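Local coordinates for catechol 2,3-dioxygenase (Rhodococcus sp., PDB 2WL9), which probably catalyses the iron-dependent extradiol (meta) cleavage of catechol rings during the breakdown of aromatic hydrocarbons, at residues C[28-33]-C[138-143]; C[187-190]-C[196-199]; C[210-215]-C[251-256]; C[236-241]-C[290-295]. All coordinates share one frame; numbering follows the deposited sequence.

Overall arrangement
From the N terminus, interaction 1 comes first: the 28-33 segment, leading into the edge strand 31-33 of the eight-stranded sheet, meets the connection before strand 149-152, closing a loop of 104 residues. Interaction 2 follows in series, where strand 184-191 turns back into strand 199-201 after five intervening residues. Interactions 3 and 4 cross, their segments alternating in the order 210-215, 236-241, 251-256 and 290-295, and interaction 4 ties the loop after strand 283-284 to strand 237-240. These two touch through backbone atoms of the neighbouring strands 237-240 and 250-255. Interaction 1 reaches interaction 3 through Met28, Met30 and Phe140, thereby joining the first sheet to the iron-bearing one.

Interaction 1: C[28-33]-C[138-143]; sequences MGMQVV and GKFVTE
Phe140 reaches across to Met28, Gly29 and Met30 with the far end of its ring, and no hydrogen bond links the two segments. Its CB points toward the 28-33 segment, and with CG anti to the carbonyl carbon (chi1 -72°) the ring is carried out from its own backbone to the turn ahead of strand 31-33. Beyond CG the two sides of the ring part company. CE1 passes 4.1 Å from Met28 O and also packs on Ile215 CD1, whereas CE2 lies 4.0 Å from Gly29 O, which sits at the ring edge near its plane. CZ, at the tip, comes to 3.3 Å from Met28 O, approached obliquely, and to 4.1 Å from Met30 CG. In this enzyme of the vicinal oxygen chelate superfamily, the contact brings the connection between the first sheet and the iron-bearing one against the turn that leads into strand 31-33, the outermost strand of the first sheet in this chain. Met30 runs extended past CG and crosses the Phe140 side chain at about a right angle, continuing to Ile215 CG2. Gly29 adopts a positive phi of 101°, a conformation that suits glycine, in the turn whose successive carbonyl oxygens, Met28 O and Gly29 O, approach the ring. The buried Met28 O is also hydrogen-bonded to Tyr217 OH, and the Tyr217 ring meets that of Phe140 with the planes about 25° apart.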
loop_
_atom_site.group_PDB
_atom_site.type_symbol
_atom_site.label_atom_id
_atom_site.label_comp_id
_atom_site.label_asym_id
_atom_site.label_seq_id
_atom_site.Cartn_x
_atom_site.Cartn_y
_atom_site.Cartn_z
ATOM N N MET C 28 -8.201 25.846 25.133
ATOM C CA MET C 28 -8.619 24.905 24.094
ATOM C C MET C 28 -7.741 24.930 22.843
ATOM O O MET C 28 -7.607 23.916 22.161
ATOM C CB MET C 28 -10.110 25.073 23.746
ATOM C CG MET C 28 -11.075 24.800 24.922
ATOM S SD MET C 28 -10.786 23.227 25.770
ATOM C CE MET C 28 -11.791 23.429 27.240
ATOM N N GLY C 29 -7.131 26.072 22.552
ATOM C CA GLY C 29 -6.185 26.156 21.429
ATOM C C GLY C 29 -6.774 26.778 20.176
ATOM O O GLY C 29 -6.112 26.854 19.136
ATOM N N MET C 30 -8.018 27.230 20.268
ATOM C CA MET C 30 -8.646 27.941 19.149
ATOM C C MET C 30 -7.935 29.260 18.886
ATOM O O MET C 30 -7.209 29.761 19.739
ATOM C CB MET C 30 -10.127 28.181 19.423
ATOM C CG MET C 30 -10.896 26.891 19.536
ATOM S SD MET C 30 -12.670 27.101 19.580
ATOM C CE MET C 30 -13.133 25.375 19.657
ATOM N N GLN C 31 -8.128 29.800 17.692
ATOM C CA GLN C 31 -7.528 31.072 17.326
ATOM C C GLN C 31 -8.565 32.175 17.415
ATOM O O GLN C 31 -9.636 32.073 16.820
ATOM C CB GLN C 31 -6.955 31.016 15.908
ATOM C CG GLN C 31 -6.213 32.287 15.508
ATOM C CD GLN C 31 -5.612 32.211 14.123
ATOM O OE1 GLN C 31 -5.775 31.220 13.414
ATOM N NE2 GLN C 31 -4.918 33.270 13.726
ATOM N N VAL C 32 -8.247 33.224 18.167
ATOM C CA VAL C 32 -9.121 34.390 18.244
ATOM C C VAL C 32 -8.916 35.244 16.994
ATOM O O VAL C 32 -7.780 35.564 16.621
ATOM C CB VAL C 32 -8.868 35.238 19.524
ATOM C CG1 VAL C 32 -9.664 36.522 19.483
ATOM C CG2 VAL C 32 -9.229 34.446 20.784
ATOM N N VAL C 33 -10.030 35.600 16.361
ATOM C CA VAL C 33 -10.040 36.438 15.165
ATOM C C VAL C 33 -10.912 37.673 15.429
ATOM O O VAL C 33 -12.114 37.551 15.668
ATOM C CB VAL C 33 -10.553 35.652 13.933
ATOM C CG1 VAL C 33 -10.637 36.553 12.701
ATOM C CG2 VAL C 33 -9.657 34.440 13.651
ATOM N N GLY C 138 -0.862 19.128 17.740
ATOM C CA GLY C 138 -1.506 18.794 16.478
ATOM C C GLY C 138 -2.462 19.885 16.045
ATOM O O GLY C 138 -2.161 21.076 16.179
ATOM N N LYS C 139 -3.617 19.465 15.535
ATOM C CA LYS C 139 -4.642 20.365 15.013
ATOM C C LYS C 139 -6.024 19.943 15.528
ATOM O O LYS C 139 -6.127 19.070 16.397
ATOM C CB LYS C 139 -4.596 20.334 13.480
ATOM N N PHE C 140 -7.087 20.564 15.020
ATOM C CA PHE C 140 -8.433 20.074 15.273
ATOM C C PHE C 140 -8.854 19.172 14.123
ATOM O O PHE C 140 -8.354 19.306 13.002
ATOM C CB PHE C 140 -9.443 21.225 15.456
ATOM C CG PHE C 140 -9.290 21.966 16.754
ATOM C CD1 PHE C 140 -9.864 21.475 17.924
ATOM C CD2 PHE C 140 -8.562 23.151 16.812
ATOM C CE1 PHE C 140 -9.721 22.156 19.126
ATOM C CE2 PHE C 140 -8.401 23.834 18.012
ATOM C CZ PHE C 140 -8.989 23.333 19.175
ATOM N N VAL C 141 -9.750 18.235 14.422
ATOM C CA VAL C 141 -10.397 17.412 13.407
ATOM C C VAL C 141 -11.636 18.144 12.893
ATOM O O VAL C 141 -12.629 18.287 13.620
ATOM C CB VAL C 141 -10.823 16.029 13.972
ATOM C CG1 VAL C 141 -11.532 15.221 12.903
ATOM C CG2 VAL C 141 -9.620 15.262 14.520
ATOM N N THR C 142 -11.588 18.626 11.654
ATOM C CA THR C 142 -12.738 19.351 11.106
ATOM C C THR C 142 -13.040 19.031 9.647
ATOM O O THR C 142 -14.204 19.059 9.235
ATOM C CB THR C 142 -12.579 20.888 11.200
ATOM O OG1 THR C 142 -11.404 21.293 10.482
ATOM C CG2 THR C 142 -12.515 21.370 12.653
ATOM N N GLU C 143 -11.986 18.757 8.878
ATOM C CA GLU C 143 -12.069 18.608 7.428
ATOM C C GLU C 143 -13.103 17.573 6.984
ATOM O O GLU C 143 -12.926 16.372 7.184
ATOM C CB GLU C 143 -10.686 18.260 6.859
ATOM C CG GLU C 143 -10.614 18.249 5.335
ATOM C CD GLU C 143 -10.756 19.629 4.727
ATOM O OE1 GLU C 143 -9.927 20.513 5.052
ATOM O OE2 GLU C 143 -11.697 19.826 3.916
#

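Interaction 2: C[187-190]-C[196-199]; sequences PVFM and HHSL
Phe189 and His197 come together through different first torsions: Phe189 CG stands anti to its carbonyl carbon (chi1 -65°), while His197 CG sits between the backbone N and the carbonyl carbon (chi1 57°). These torsions set the two side chains alongside each other with a common direction, beside a classic beta bulge in which Ser198 and Leu199 both face Met190. This bulge starts the return limb of the turn that takes strand 184-191 back into the antiparallel strand 199-201. Met190 O accepts two backbone bonds, from Ser198 N at 2.9 Å and from Leu199 N at 3.2 Å, the first donor lying in the carbonyl plane and the second tilted from it. In return, Met190 N donates to Leu199 O over 2.8 Å.

The rings form a T-shaped pair, with planes 88° apart. Phe189 presents its edge, placing CD1 over the centre of one imidazole face, 3.5 Å from His197 CE1. The His197 side chain lies about 4 Å from the iron at its nearest atoms and its ring meets that of the ligand His149, so the phenyl edge helps to bound the imidazole of a residue next to the metal. The backbones are also close: Phe189 CA directs its hydrogen to Leu199 O, with CA and O 3.4 Å apart.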
loop_
_atom_site.group_PDB
_atom_site.type_symbol
_atom_site.label_atom_id
_atom_site.label_comp_id
_atom_site.label_asym_id
_atom_site.label_seq_id
_atom_site.Cartn_x
_atom_site.Cartn_y
_atom_site.Cartn_z
ATOM N N PRO C 187 -32.163 9.055 23.854
ATOM C CA PRO C 187 -31.533 10.135 23.083
ATOM C C PRO C 187 -31.242 9.745 21.642
ATOM O O PRO C 187 -30.770 8.636 21.384
ATOM C CB PRO C 187 -30.202 10.374 23.800
ATOM C CG PRO C 187 -30.230 9.587 25.027
ATOM C CD PRO C 187 -31.278 8.541 24.913
ATOM N N VAL C 188 -31.479 10.678 20.726
ATOM C CA VAL C 188 -31.289 10.451 19.301
ATOM C C VAL C 188 -29.991 11.108 18.871
ATOM O O VAL C 188 -29.684 12.211 19.306
ATOM C CB VAL C 188 -32.489 11.011 18.480
ATOM C CG1 VAL C 188 -32.235 10.932 16.970
ATOM C CG2 VAL C 188 -33.760 10.256 18.839
ATOM N N PHE C 189 -29.227 10.408 18.038
ATOM C CA PHE C 189 -27.958 10.914 17.519
ATOM C C PHE C 189 -27.991 10.848 16.005
ATOM O O PHE C 189 -28.459 9.863 15.426
ATOM C CB PHE C 189 -26.791 10.072 18.041
ATOM C CG PHE C 189 -26.589 10.162 19.528
ATOM C CD1 PHE C 189 -25.518 10.874 20.048
ATOM C CD2 PHE C 189 -27.456 9.519 20.409
ATOM C CE1 PHE C 189 -25.321 10.965 21.424
ATOM C CE2 PHE C 189 -27.267 9.604 21.783
ATOM C CZ PHE C 189 -26.196 10.328 22.290
ATOM N N MET C 190 -27.475 11.894 15.366
ATOM C CA MET C 190 -27.545 12.001 13.920
ATOM C C MET C 190 -26.235 12.478 13.304
ATOM O O MET C 190 -25.512 13.277 13.894
ATOM C CB MET C 190 -28.706 12.908 13.507
ATOM C CG MET C 190 -30.025 12.508 14.154
ATOM S SD MET C 190 -31.434 13.376 13.499
ATOM C CE MET C 190 -31.698 12.501 11.952
ATOM N N HIS C 196 -18.928 10.678 13.869
ATOM C CA HIS C 196 -19.899 9.729 14.435
ATOM C C HIS C 196 -21.292 10.332 14.541
ATOM O O HIS C 196 -22.272 9.729 14.096
ATOM C CB HIS C 196 -19.495 9.200 15.811
ATOM C CG HIS C 196 -20.560 8.349 16.428
ATOM N ND1 HIS C 196 -20.633 6.988 16.222
ATOM C CD2 HIS C 196 -21.636 8.673 17.183
ATOM C CE1 HIS C 196 -21.700 6.509 16.838
ATOM N NE2 HIS C 196 -22.327 7.510 17.428
ATOM N N HIS C 197 -21.367 11.502 15.167
ATOM C CA HIS C 197 -22.562 12.342 15.091
ATOM C C HIS C 197 -22.191 13.825 15.089
ATOM O O HIS C 197 -21.143 14.209 15.622
ATOM C CB HIS C 197 -23.585 12.002 16.193
ATOM C CG HIS C 197 -23.050 12.096 17.589
ATOM N ND1 HIS C 197 -23.370 13.132 18.441
ATOM C CD2 HIS C 197 -22.237 11.272 18.292
ATOM C CE1 HIS C 197 -22.774 12.943 19.607
ATOM N NE2 HIS C 197 -22.079 11.824 19.541
ATOM N N SER C 198 -23.042 14.622 14.443
ATOM C CA SER C 198 -22.972 16.083 14.449
ATOM C C SER C 198 -24.008 16.667 15.401
ATOM O O SER C 198 -23.915 17.831 15.797
ATOM C CB SER C 198 -23.272 16.629 13.055
ATOM O OG SER C 198 -22.401 16.087 12.098
ATOM N N LEU C 199 -24.995 15.853 15.763
ATOM C CA LEU C 199 -26.182 16.352 16.456
ATOM C C LEU C 199 -26.800 15.280 17.335
ATOM O O LEU C 199 -26.889 14.123 16.922
ATOM C CB LEU C 199 -27.212 16.817 15.422
ATOM C CG LEU C 199 -28.540 17.424 15.866
ATOM C CD1 LEU C 199 -28.299 18.673 16.684
ATOM C CD2 LEU C 199 -29.364 17.736 14.645
#

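Interaction 3: C[210-215]-C[251-256]; sequences INHLMI and TFYCAN. With FE (Fe (III) ion), chain K.
His212 and Tyr253 have the nearest CA atoms across the segments, yet these are 8.2 Å apart and no hydrogen bond joins the segments, because strand 261-266 lies between strands 210-217 and 250-255 in the sheet. The gap is bridged by the His212 and Tyr253 rings in a T-shaped pair whose centroids are 4.9 Å apart and whose planes make an angle of 75°. Tyr253 supplies the edge: its CE1 lies over the centre of one face of the His212 imidazole, 3.5 Å above the plane. Placed between the backbone N and the carbonyl carbon (chi1 80°), His212 CG turns one imidazole face to this edge and carries NE2 to 2.4 Å from the iron. His149 and Glu263 also bind the metal, which gives the two-histidine, one-carboxylate facial triad of extradiol dioxygenases. Tyr253 belongs to the metal site as well, but Tyr253 OH stands 2.8 Å from the iron, longer than the histidine bond, and is hydrogen-bonded to His244 NE2. The tyrosine edge covers one face of His212 and probably restrains rotation of this ligand. Farther along, Met214 CE touches Thr251 CG2 at 4.3 Å. Thr251 OG1 holds Glu263 OE2 by a hydrogen bond, a second-shell grip on the carboxylate ligand. Strand 149-152 lines the flank of strand 210-217, with Ile151 against His212 and His149 against Met214, while helix 17-24 packs on strand 250-255 through Tyr23, which touches Cys254.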
loop_
_atom_site.group_PDB
_atom_site.type_symbol
_atom_site.label_atom_id
_atom_site.label_comp_id
_atom_site.label_asym_id
_atom_site.label_seq_id
_atom_site.Cartn_x
_atom_site.Cartn_y
_atom_site.Cartn_z
ATOM N N ILE C 210 -28.600 24.901 24.274
ATOM C CA ILE C 210 -27.485 23.979 24.039
ATOM C C ILE C 210 -27.011 23.359 25.357
ATOM O O ILE C 210 -26.930 24.044 26.389
ATOM C CB ILE C 210 -26.327 24.702 23.268
ATOM C CG1 ILE C 210 -25.192 23.742 22.881
ATOM C CG2 ILE C 210 -25.795 25.909 24.052
ATOM C CD1 ILE C 210 -24.394 24.207 21.647
ATOM N N ASN C 211 -26.736 22.057 25.327
ATOM C CA ASN C 211 -26.165 21.381 26.481
ATOM C C ASN C 211 -24.646 21.341 26.389
ATOM O O ASN C 211 -23.954 21.746 27.321
ATOM C CB ASN C 211 -26.718 19.967 26.638
ATOM C CG ASN C 211 -26.016 19.198 27.736
ATOM O OD1 ASN C 211 -26.197 19.476 28.926
ATOM N ND2 ASN C 211 -25.200 18.233 27.346
ATOM N N HIS C 212 -24.134 20.845 25.269
ATOM C CA HIS C 212 -22.694 20.829 25.057
ATOM C C HIS C 212 -22.281 20.929 23.596
ATOM O O HIS C 212 -23.076 20.699 22.692
ATOM C CB HIS C 212 -22.035 19.615 25.744
ATOM C CG HIS C 212 -22.144 18.333 24.977
ATOM N ND1 HIS C 212 -23.188 17.451 25.145
ATOM C CD2 HIS C 212 -21.319 17.768 24.066
ATOM C CE1 HIS C 212 -23.010 16.405 24.356
ATOM N NE2 HIS C 212 -21.889 16.578 23.683
ATOM N N LEU C 213 -21.025 21.248 23.417
ATOM C CA LEU C 213 -20.304 21.199 22.183
ATOM C C LEU C 213 -19.084 20.326 22.393
ATOM O O LEU C 213 -18.375 20.495 23.315
ATOM C CB LEU C 213 -19.853 22.561 21.723
ATOM C CG LEU C 213 -18.795 22.671 20.640
ATOM C CD1 LEU C 213 -19.262 22.116 19.363
ATOM C CD2 LEU C 213 -18.324 24.045 20.490
ATOM N N MET C 214 -18.880 19.408 21.475
ATOM C CA MET C 214 -17.723 18.553 21.458
ATOM C C MET C 214 -16.781 19.003 20.342
ATOM O O MET C 214 -17.199 19.236 19.292
ATOM C CB MET C 214 -18.148 17.145 21.196
ATOM C CG MET C 214 -17.115 16.196 21.185
ATOM S SD MET C 214 -16.036 16.041 19.761
ATOM C CE MET C 214 -15.128 14.720 20.142
ATOM N N ILE C 215 -15.525 19.150 20.670
ATOM C CA ILE C 215 -14.454 19.518 19.793
ATOM C C ILE C 215 -13.373 18.405 19.878
ATOM O O ILE C 215 -13.143 17.824 20.913
ATOM C CB ILE C 215 -13.853 20.891 20.087
ATOM C CG1 ILE C 215 -13.223 20.955 21.461
ATOM C CG2 ILE C 215 -14.845 22.010 19.876
ATOM C CD1 ILE C 215 -12.690 22.262 21.825
ATOM N N THR C 251 -12.985 11.447 25.907
ATOM C CA THR C 251 -13.450 12.823 26.141
ATOM C C THR C 251 -13.737 13.123 27.606
ATOM O O THR C 251 -13.964 12.216 28.396
ATOM C CB THR C 251 -14.765 13.140 25.372
ATOM O OG1 THR C 251 -15.887 12.576 26.071
ATOM C CG2 THR C 251 -14.751 12.637 23.927
ATOM N N PHE C 252 -13.728 14.407 27.960
ATOM C CA PHE C 252 -14.282 14.849 29.232
ATOM C C PHE C 252 -15.238 16.017 28.978
ATOM O O PHE C 252 -15.227 16.596 27.892
ATOM C CB PHE C 252 -13.178 15.192 30.247
ATOM C CG PHE C 252 -12.379 16.413 29.905
ATOM C CD1 PHE C 252 -12.648 17.625 30.536
ATOM C CD2 PHE C 252 -11.343 16.357 28.977
ATOM C CE1 PHE C 252 -11.908 18.760 30.237
ATOM C CE2 PHE C 252 -10.599 17.493 28.673
ATOM C CZ PHE C 252 -10.885 18.696 29.307
ATOM N N TYR C 253 -16.076 16.330 29.963
ATOM C CA TYR C 253 -17.049 17.417 29.857
ATOM C C TYR C 253 -16.771 18.454 30.937
ATOM O O TYR C 253 -16.764 18.119 32.126
ATOM C CB TYR C 253 -18.471 16.885 30.059
ATOM C CG TYR C 253 -19.033 16.015 28.953
ATOM C CD1 TYR C 253 -20.022 16.505 28.102
ATOM C CD2 TYR C 253 -18.610 14.694 28.783
ATOM C CE1 TYR C 253 -20.569 15.715 27.092
ATOM C CE2 TYR C 253 -19.154 13.887 27.771
ATOM C CZ TYR C 253 -20.141 14.408 26.931
ATOM O OH TYR C 253 -20.697 13.646 25.919
ATOM N N CYS C 254 -16.571 19.708 30.530
ATOM C CA CYS C 254 -16.237 20.787 31.460
ATOM C C CYS C 254 -17.034 22.062 31.185
ATOM O O CYS C 254 -17.523 22.264 30.073
ATOM C CB CYS C 254 -14.731 21.083 31.441
ATOM S SG CYS C 254 -14.075 21.820 29.911
ATOM N N ALA C 255 -17.152 22.915 32.203
ATOM C CA ALA C 255 -17.893 24.179 32.097
ATOM C C ALA C 255 -17.197 25.200 31.207
ATOM O O ALA C 255 -15.972 25.291 31.193
ATOM C CB ALA C 255 -18.124 24.779 33.481
ATOM N N ASN C 256 -17.988 25.974 30.474
ATOM C CA ASN C 256 -17.464 27.128 29.744
ATOM C C ASN C 256 -17.909 28.457 30.400
ATOM O O ASN C 256 -18.656 28.435 31.380
ATOM C CB ASN C 256 -17.799 27.037 28.241
ATOM C CG ASN C 256 -19.290 27.065 27.949
ATOM O OD1 ASN C 256 -20.048 27.855 28.516
ATOM N ND2 ASN C 256 -19.713 26.213 27.029
HETATM FE FE FE K . -21.014 14.394 23.203
#

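Interaction 4: C[236-241]-C[290-295]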
loop_
_atom_site.group_PDB
_atom_site.type_symbol
_atom_site.label_atom_id
_atom_site.label_comp_id
_atom_site.label_asym_id
_atom_site.label_seq_id
_atom_site.Cartn_x
_atom_site.Cartn_y
_atom_site.Cartn_z
ATOM N N ASP C 236 -14.932 23.666 36.482
ATOM C CA ASP C 236 -15.792 22.509 36.759
ATOM C C ASP C 236 -15.773 21.454 35.659
ATOM O O ASP C 236 -15.987 21.767 34.485
ATOM C CB ASP C 236 -17.235 22.960 37.008
ATOM C CG ASP C 236 -17.393 23.737 38.306
ATOM O OD1 ASP C 236 -16.463 23.721 39.139
ATOM O OD2 ASP C 236 -18.461 24.354 38.494
ATOM N N VAL C 237 -15.501 20.214 36.063
ATOM C CA VAL C 237 -15.596 19.040 35.200
ATOM C C VAL C 237 -16.830 18.266 35.650
ATOM O O VAL C 237 -16.881 17.781 36.788
ATOM C CB VAL C 237 -14.323 18.145 35.306
ATOM C CG1 VAL C 237 -14.555 16.761 34.697
ATOM C CG2 VAL C 237 -13.133 18.809 34.638
ATOM N N THR C 238 -17.830 18.178 34.776
ATOM C CA THR C 238 -19.079 17.463 35.081
ATOM C C THR C 238 -18.966 15.955 34.862
ATOM O O THR C 238 -19.537 15.168 35.615
ATOM C CB THR C 238 -20.258 17.983 34.251
ATOM O OG1 THR C 238 -20.160 17.487 32.908
ATOM C CG2 THR C 238 -20.247 19.490 34.228
ATOM N N LEU C 239 -18.257 15.566 33.808
ATOM C CA LEU C 239 -17.950 14.164 33.548
ATOM C C LEU C 239 -16.453 14.027 33.303
ATOM O O LEU C 239 -15.888 14.718 32.450
ATOM C CB LEU C 239 -18.761 13.623 32.357
ATOM C CG LEU C 239 -20.298 13.604 32.445
ATOM C CD1 LEU C 239 -20.931 13.398 31.067
ATOM C CD2 LEU C 239 -20.822 12.563 33.432
ATOM N N GLN C 240 -15.811 13.150 34.071
ATOM C CA GLN C 240 -14.377 12.905 33.950
ATOM C C GLN C 240 -14.050 12.229 32.610
ATOM O O GLN C 240 -14.961 11.826 31.873
ATOM C CB GLN C 240 -13.882 12.047 35.119
ATOM C CG GLN C 240 -14.293 12.574 36.496
ATOM C CD GLN C 240 -13.745 11.739 37.645
ATOM O OE1 GLN C 240 -13.503 10.545 37.505
ATOM N NE2 GLN C 240 -13.555 12.373 38.794
ATOM N N ILE C 241 -12.759 12.120 32.301
ATOM C CA ILE C 241 -12.303 11.423 31.097
ATOM C C ILE C 241 -12.941 10.039 31.001
ATOM O O ILE C 241 -13.039 9.318 31.997
ATOM C CB ILE C 241 -10.757 11.278 31.047
ATOM C CG1 ILE C 241 -10.074 12.650 31.080
ATOM C CG2 ILE C 241 -10.323 10.512 29.791
ATOM C CD1 ILE C 241 -8.586 12.589 31.426
ATOM N N GLU C 290 -21.942 18.500 39.625
ATOM C CA GLU C 290 -23.310 18.297 39.152
ATOM C C GLU C 290 -24.020 19.595 38.760
ATOM O O GLU C 290 -23.574 20.688 39.114
ATOM C CB GLU C 290 -24.124 17.502 40.182
ATOM C CG GLU C 290 -23.642 16.061 40.335
ATOM C CD GLU C 290 -24.602 15.185 41.120
ATOM O OE1 GLU C 290 -25.784 15.071 40.719
ATOM O OE2 GLU C 290 -24.162 14.591 42.128
ATOM N N GLY C 291 -25.108 19.458 38.005
ATOM C CA GLY C 291 -25.979 20.591 37.675
ATOM C C GLY C 291 -25.827 21.187 36.287
ATOM O O GLY C 291 -26.278 22.310 36.040
ATOM N N TYR C 292 -25.197 20.442 35.381
ATOM C CA TYR C 292 -25.022 20.898 34.000
ATOM C C TYR C 292 -25.856 20.083 33.004
ATOM O O TYR C 292 -25.626 20.145 31.792
ATOM C CB TYR C 292 -23.539 20.889 33.608
ATOM C CG TYR C 292 -22.696 21.943 34.301
ATOM C CD1 TYR C 292 -22.166 21.717 35.575
ATOM C CD2 TYR C 292 -22.422 23.158 33.683
ATOM C CE1 TYR C 292 -21.385 22.680 36.214
ATOM C CE2 TYR C 292 -21.644 24.128 34.311
ATOM C CZ TYR C 292 -21.132 23.885 35.574
ATOM O OH TYR C 292 -20.366 24.844 36.194
ATOM N N GLY C 293 -26.823 19.327 33.526
ATOM C CA GLY C 293 -27.782 18.592 32.698
ATOM C C GLY C 293 -27.333 17.208 32.259
ATOM O O GLY C 293 -28.008 16.559 31.463
ATOM N N LEU C 294 -26.222 16.735 32.771
ATOM C CA LEU C 294 -25.659 15.436 32.455
ATOM C C LEU C 294 -25.354 14.701 33.741
ATOM O O LEU C 294 -24.319 14.130 33.897
ATOM C CB LEU C 294 -24.398 15.553 31.613
ATOM C CG LEU C 294 -24.511 15.988 30.155
ATOM C CD1 LEU C 294 -23.199 16.252 29.544
ATOM C CD2 LEU C 294 -25.242 15.038 29.293
ATOM N N ASP C 295 -26.286 14.709 34.662
ATOM C CA ASP C 295 -26.099 14.085 35.946
ATOM C C ASP C 295 -26.495 12.624 35.945
ATOM O O ASP C 295 -26.501 11.963 36.948
ATOM C CB ASP C 295 -26.758 14.885 37.032
ATOM C CG ASP C 295 -26.025 16.125 37.310
ATOM O OD1 ASP C 295 -24.843 16.107 37.110
ATOM O OD2 ASP C 295 -26.612 17.095 37.690
#
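Tyr292 lies along the 236-241 segment, meeting Asp236 with its hydroxyl and Thr238 near the root of its ring. The contact lies at a classic beta bulge, where Thr238 and Leu239 both face Tyr253 of the adjoining strand 250-255, and it brings the loop after strand 283-284 against strand 237-240. Asp236 crosses Tyr292 at about a right angle, the carboxylate and ring planes 79° apart. Tyr292 OH donates to Asp236 OD2 over 3.0 Å, and OD2 receives it on its anti lone pair, away from the other carboxylate oxygen. Thr238 comes in obliquely: CG2, anti to its carbonyl carbon, is 3.2 Å from Tyr292 CD1, an unusually short separation. Leu239 and Leu294 also cross at about a right angle, with Leu239 CD1 4.0 Å from Leu294 CD1. On its other branch, Leu239 CD2 lies 3.9 Å from Leu294 O. Leu294 further packs on Tyr253, with the nearest atom of its side chain about 7 Å from the iron, so the loop reaches toward the metal site. Within the 290-295 loop, Asp295 OD2 accepts from Gly291 N at 2.8 Å through its syn lone pair.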